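Local coordinates for protein triosephosphate isomerase (Toxoplasma gondii, PDB 5UPR) that probably interconverts D-glyceraldehyde 3-phosphate and dihydroxyacetone phosphate in glycolysis and gluconeogenesis, as a homodimeric TIM-barrel isomerase, at residues A[208-211]-A[212-216]; A[83-86]-A[87-91]; A[188-191]-A[192-196]. One frame throughout, in Å; residues are numbered along the deposited sequence. Where two conformers were deposited one is given.

Contact 1 (A[208-211]-A[212-216]); sequences QAVS and PKVAE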
# COMPACT_ATOMS: atom_id res chain seq x y z
N GLN A 208 7.74 -9.50 31.61
CA GLN A 208 7.22 -8.55 32.65
C GLN A 208 5.89 -7.93 32.21
O GLN A 208 5.04 -7.78 33.03
CB GLN A 208 8.27 -7.46 32.97
CG GLN A 208 7.85 -6.04 33.43
CD GLN A 208 7.86 -5.84 34.89
OE1 GLN A 208 8.84 -6.24 35.57
NE2 GLN A 208 6.83 -5.17 35.42
N ALA A 209 5.77 -7.52 30.94
CA ALA A 209 4.60 -6.77 30.48
C ALA A 209 3.46 -7.67 29.97
O ALA A 209 2.30 -7.29 30.08
CB ALA A 209 4.96 -5.83 29.32
N VAL A 210 3.79 -8.85 29.40
CA VAL A 210 2.77 -9.75 28.90
C VAL A 210 2.73 -10.99 29.80
O VAL A 210 1.91 -11.09 30.68
CB VAL A 210 2.98 -10.08 27.41
CG1 VAL A 210 1.80 -10.85 26.86
CG2 VAL A 210 3.23 -8.82 26.58
N SER A 211 3.63 -11.95 29.60
CA SER A 211 3.75 -13.12 30.49
C SER A 211 5.02 -13.90 30.19
O SER A 211 5.54 -13.87 29.05
CB SER A 211 2.53 -14.08 30.35
OG SER A 211 2.59 -14.70 29.04
N PRO A 212 5.51 -14.64 31.16
CA PRO A 212 6.61 -15.61 30.86
C PRO A 212 6.33 -16.58 29.69
O PRO A 212 7.27 -16.89 28.92
CB PRO A 212 6.78 -16.37 32.20
CG PRO A 212 6.24 -15.43 33.25
CD PRO A 212 5.13 -14.64 32.61
N LYS A 213 5.10 -17.03 29.53
CA LYS A 213 4.81 -17.94 28.42
C LYS A 213 5.01 -17.26 27.05
O LYS A 213 5.59 -17.85 26.14
CB LYS A 213 3.36 -18.40 28.51
CG LYS A 213 2.83 -19.25 27.34
CD LYS A 213 1.34 -19.51 27.62
CE LYS A 213 0.42 -19.45 26.43
NZ LYS A 213 0.28 -20.75 25.77
N VAL A 214 4.52 -16.02 26.92
CA VAL A 214 4.67 -15.27 25.70
C VAL A 214 6.16 -15.01 25.46
O VAL A 214 6.63 -15.12 24.31
CB VAL A 214 3.85 -13.99 25.70
CG1 VAL A 214 4.25 -13.06 24.54
CG2 VAL A 214 2.35 -14.35 25.58
N ALA A 215 6.90 -14.71 26.54
CA ALA A 215 8.33 -14.48 26.42
C ALA A 215 9.08 -15.67 25.84
O ALA A 215 9.92 -15.52 24.99
CB ALA A 215 8.93 -14.06 27.74
N GLU A 216 8.75 -16.87 26.32
CA GLU A 216 9.43 -18.09 25.87
C GLU A 216 9.05 -18.50 24.46
O GLU A 216 9.88 -19.09 23.77
CB GLU A 216 9.18 -19.25 26.83
CG GLU A 216 9.89 -19.07 28.17
CD GLU A 216 11.38 -18.74 28.07
OE1 GLU A 216 12.22 -19.67 28.02
OE2 GLU A 216 11.72 -17.54 28.09

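Contact 2 (A[83-86]-A[87-91]); sequences GELS and PKMIK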
# COMPACT_ATOMS: atom_id res chain seq x y z
N GLY A 83 -6.68 2.92 -1.83
CA GLY A 83 -5.22 2.73 -1.73
C GLY A 83 -4.73 1.93 -0.53
O GLY A 83 -3.51 1.71 -0.37
N GLU A 84 -5.65 1.45 0.31
CA GLU A 84 -5.37 0.64 1.48
C GLU A 84 -5.75 -0.84 1.18
O GLU A 84 -6.74 -1.11 0.53
CB GLU A 84 -6.19 1.12 2.69
CG GLU A 84 -5.89 2.56 3.16
CD GLU A 84 -4.47 2.67 3.74
OE1 GLU A 84 -4.21 2.09 4.84
OE2 GLU A 84 -3.63 3.27 3.06
N LEU A 85 -4.89 -1.77 1.67
CA LEU A 85 -5.18 -3.18 1.78
C LEU A 85 -5.45 -3.47 3.28
O LEU A 85 -4.54 -3.43 4.15
CB LEU A 85 -3.96 -4.00 1.32
CG LEU A 85 -3.45 -3.62 -0.09
CD1 LEU A 85 -2.29 -4.57 -0.49
CD2 LEU A 85 -4.51 -3.75 -1.23
N SER A 86 -6.70 -3.82 3.59
CA SER A 86 -7.09 -4.17 4.95
C SER A 86 -6.64 -5.59 5.33
O SER A 86 -6.43 -6.48 4.46
CB SER A 86 -8.60 -4.05 5.11
OG SER A 86 -9.27 -4.98 4.28
N PRO A 87 -6.50 -5.84 6.66
CA PRO A 87 -6.10 -7.19 7.05
C PRO A 87 -7.14 -8.23 6.66
O PRO A 87 -6.79 -9.38 6.38
CB PRO A 87 -5.93 -7.07 8.56
CG PRO A 87 -6.62 -5.78 8.97
CD PRO A 87 -6.45 -4.87 7.78
N LYS A 88 -8.40 -7.85 6.64
CA LYS A 88 -9.46 -8.81 6.26
C LYS A 88 -9.26 -9.19 4.80
O LYS A 88 -9.37 -10.37 4.47
CB LYS A 88 -10.82 -8.17 6.49
CG LYS A 88 -12.01 -9.07 6.20
CD LYS A 88 -13.28 -8.31 6.61
CE LYS A 88 -14.50 -8.87 6.01
NZ LYS A 88 -15.00 -9.95 6.84
N MSE A 89 -8.97 -8.22 3.93
CA MSE A 89 -8.71 -8.51 2.51
C MSE A 89 -7.53 -9.44 2.34
O MSE A 89 -7.56 -10.41 1.53
CB MSE A 89 -8.46 -7.17 1.78
CG MSE A 89 -8.21 -7.40 0.31
SE MSE A 89 -7.73 -5.76 -0.59
CE MSE A 89 -9.51 -4.96 -0.72
N ILE A 90 -6.45 -9.12 3.08
CA ILE A 90 -5.19 -9.85 2.97
C ILE A 90 -5.45 -11.31 3.40
O ILE A 90 -5.10 -12.24 2.72
CB ILE A 90 -4.08 -9.14 3.80
CG1 ILE A 90 -3.67 -7.83 3.10
CG2 ILE A 90 -2.85 -10.01 3.96
CD1 ILE A 90 -2.93 -6.87 4.01
N LYS A 91 -6.12 -11.49 4.53
CA LYS A 91 -6.41 -12.83 5.02
C LYS A 91 -7.29 -13.64 4.05
O LYS A 91 -7.05 -14.82 3.80
CB LYS A 91 -7.10 -12.75 6.41
CG LYS A 91 -7.50 -14.10 7.01
CD LYS A 91 -6.25 -14.88 7.35
CE LYS A 91 -6.56 -16.29 7.86
NZ LYS A 91 -5.33 -16.73 8.51

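Contact 3 (A[188-191]-A[192-196]); sequences KTAT and AALAQ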
# COMPACT_ATOMS: atom_id res chain seq x y z
N LYS A 188 26.35 -1.39 8.68
CA LYS A 188 26.78 -1.46 10.07
C LYS A 188 25.94 -2.53 10.78
O LYS A 188 25.03 -2.22 11.53
CB LYS A 188 26.67 -0.09 10.77
CG LYS A 188 27.27 1.12 10.04
CD LYS A 188 26.78 2.45 10.64
CE LYS A 188 27.53 3.61 10.06
NZ LYS A 188 27.40 4.83 10.90
N THR A 189 26.26 -3.80 10.54
CA THR A 189 25.60 -4.91 11.23
C THR A 189 25.88 -4.83 12.72
O THR A 189 26.99 -4.52 13.15
CB THR A 189 26.11 -6.27 10.66
OG1 THR A 189 26.19 -6.15 9.25
CG2 THR A 189 25.16 -7.41 10.99
N ALA A 190 24.87 -5.04 13.55
CA ALA A 190 25.11 -5.24 14.98
C ALA A 190 26.15 -6.35 15.22
O ALA A 190 26.21 -7.33 14.47
CB ALA A 190 23.85 -5.64 15.66
N THR A 191 27.00 -6.19 16.25
CA THR A 191 27.77 -7.33 16.74
C THR A 191 26.86 -8.43 17.24
O THR A 191 25.73 -8.16 17.60
CB THR A 191 28.78 -6.93 17.84
OG1 THR A 191 28.04 -6.44 18.95
CG2 THR A 191 29.74 -5.85 17.26
N ALA A 192 27.35 -9.66 17.24
CA ALA A 192 26.69 -10.79 17.86
C ALA A 192 26.35 -10.50 19.33
O ALA A 192 25.25 -10.80 19.76
CB ALA A 192 27.59 -12.03 17.81
N ALA A 193 27.28 -9.90 20.07
CA ALA A 193 27.07 -9.55 21.49
C ALA A 193 25.94 -8.51 21.66
O ALA A 193 25.09 -8.69 22.50
CB ALA A 193 28.37 -9.01 22.12
N LEU A 194 25.94 -7.44 20.87
CA LEU A 194 24.87 -6.41 20.96
C LEU A 194 23.49 -6.95 20.60
O LEU A 194 22.50 -6.67 21.29
CB LEU A 194 25.22 -5.18 20.08
CG LEU A 194 24.26 -4.02 20.13
CD1 LEU A 194 24.95 -2.68 19.79
CD2 LEU A 194 23.03 -4.20 19.24
N ALA A 195 23.43 -7.78 19.59
CA ALA A 195 22.15 -8.41 19.19
C ALA A 195 21.65 -9.28 20.31
O ALA A 195 20.50 -9.13 20.71
CB ALA A 195 22.27 -9.18 17.89
N GLN A 196 22.48 -10.17 20.83
CA GLN A 196 22.04 -11.06 21.88
C GLN A 196 21.57 -10.30 23.12
O GLN A 196 20.52 -10.63 23.66
CB GLN A 196 23.17 -12.05 22.27
CG GLN A 196 22.94 -12.79 23.58
CD GLN A 196 21.67 -13.63 23.60
OE1 GLN A 196 21.17 -14.09 22.56
NE2 GLN A 196 21.15 -13.85 24.83

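Contact 1 (A[208-211]-A[212-216])
A serine N-cap opens the short helix 212-217, where Ser211 meets Val214 across the first turn. Ser211 OG accepts the backbone N-H of Val214 at 3.2 Å. The bond is close to straight, with an angle of 167° at the hydrogen. It depends on the side-chain torsion of Ser211: chi1 of 69° sets OG between the backbone N and the carbonyl carbon, turned to the first turn of the helix. The carbonyl of the same residue starts the regular helical bonding. Ser211 O takes the N-H of Ala215 at 3.0 Å. One residue thus receives two successive N-H groups, one on its hydroxyl and one on its main chain. This is the N-cap pattern, with Pro212 as the first helical residue. Glu216 N then bonds to Pro212 O and continues the turn.

A hydrophobic contact lies beside the cap. Val210 CG1 meets Val214 CG2 at 3.8 Å, and the two side chains cross at about a right angle. CG2 of Val214 also lies 3.5 Å from Ser211 OG, so this methyl borders both the cap and the apolar pair. Trp171 packs on Val214 and Trp205 on Val210. Ala215 rests on Leu206 and Ala207 of the preceding helix 192-209, while its carbonyl receives a hydrogen bond from Arg203.

Contact 2 (A[83-86]-A[87-91])
Ser86 OG has two partners: it accepts the backbone N-H of Met89 at 3.3 Å, and a weak hydrogen bond joins it to Ala77 O, earlier in the same loop. The hydroxyl is directed to the helix by a chi1 of 64°. Ser86 O accepts the next N-H, that of Ile90, at 3.0 Å, with an angle of 160° at the hydrogen. Ser86 is therefore the N-cap of helix 87-92, and Pro87 is its first residue.

Apolar side chains lie beside the cap. CB of Met89, a selenomethionine here, lies 3.4 Å from Ser86 OG. Its chain runs on to bring SE within 3.8 Å of Leu85 CD2, the two side chains meeting at a slant. Ile90 CG1 lies 3.4 Å from Ser86 O, and Ile90 CD1 approaches Leu85 CB at 4.1 Å.

The loop is the interdigitating loop 3 of triosephosphate isomerase dimers. Glu84 forms a salt bridge with Arg105 of the second subunit. Ser86 packs on Cys18 and Met89 on Asn19 of that subunit. Within the chain, the contact ends the long loop that leaves barrel strand 65-69 and begins helix 87-92, which leads on to strand 97-100.

Contact 3 (A[188-191]-A[192-196])
Thr191 and Leu194 cross at about a right angle, and the hydroxyl of the threonine meets the base of the leucine side chain. Thr191 OG1 is 3.3 Å from Leu194 CB. It also accepts the N-H of Leu194 at 3.0 Å, and the angle at the hydrogen is 161°. A chi1 of 63° turns OG1 to the helix and leaves CG2 on the side opposite the carbonyl carbon. Leu194 CG extends away from its own backbone N, with chi1 at -177°. This carries the branched end back along the loop, where CD2 touches Ala190 CB at 3.9 Å. The same methyl of Ala190 faces Ala195 CB more loosely, at 4.5 Å. The main chain adds a second bond: Thr191 O accepts Ala195 N at 3.1 Å.

Trp182 packs on both Ala190 and Leu194, while Ala195 sits against Leu234 and Tyr222. The paired bonds are those of a threonine N-cap, which starts helix 192-209 of the TIM barrel. The loop before it, after strand 174-178, is probably the flexible loop 6 that closes over the active site, as in other triosephosphate isomerases. The hydrogen bond of Tyr222 OH with Ala190 N is consistent with the closed form of that lid.

Overall arrangement
Contacts 1, 2 and 3 are three separate N-caps on the helical layer of one TIM barrel. Contacts 1 and 3 are linked by helix 192-209: contact 3 begins it, and contact 1 carries its last turn into helix 212-217. Their centres are 24 Å apart and their nearest atoms about 11 Å. Contacts 2 and 3 lie on opposite sides of the chain's centre, 35 Å apart between centres. Two contacts relate to active sites. Residues 188-190 probably form the C-terminal hinge of the lid loop. Contact 2 packs on Cys18 and Asn19 of the second subunit, which directly follow the probable catalytic lysine in sequence. Neither 208-216 nor 188-196 touches that subunit.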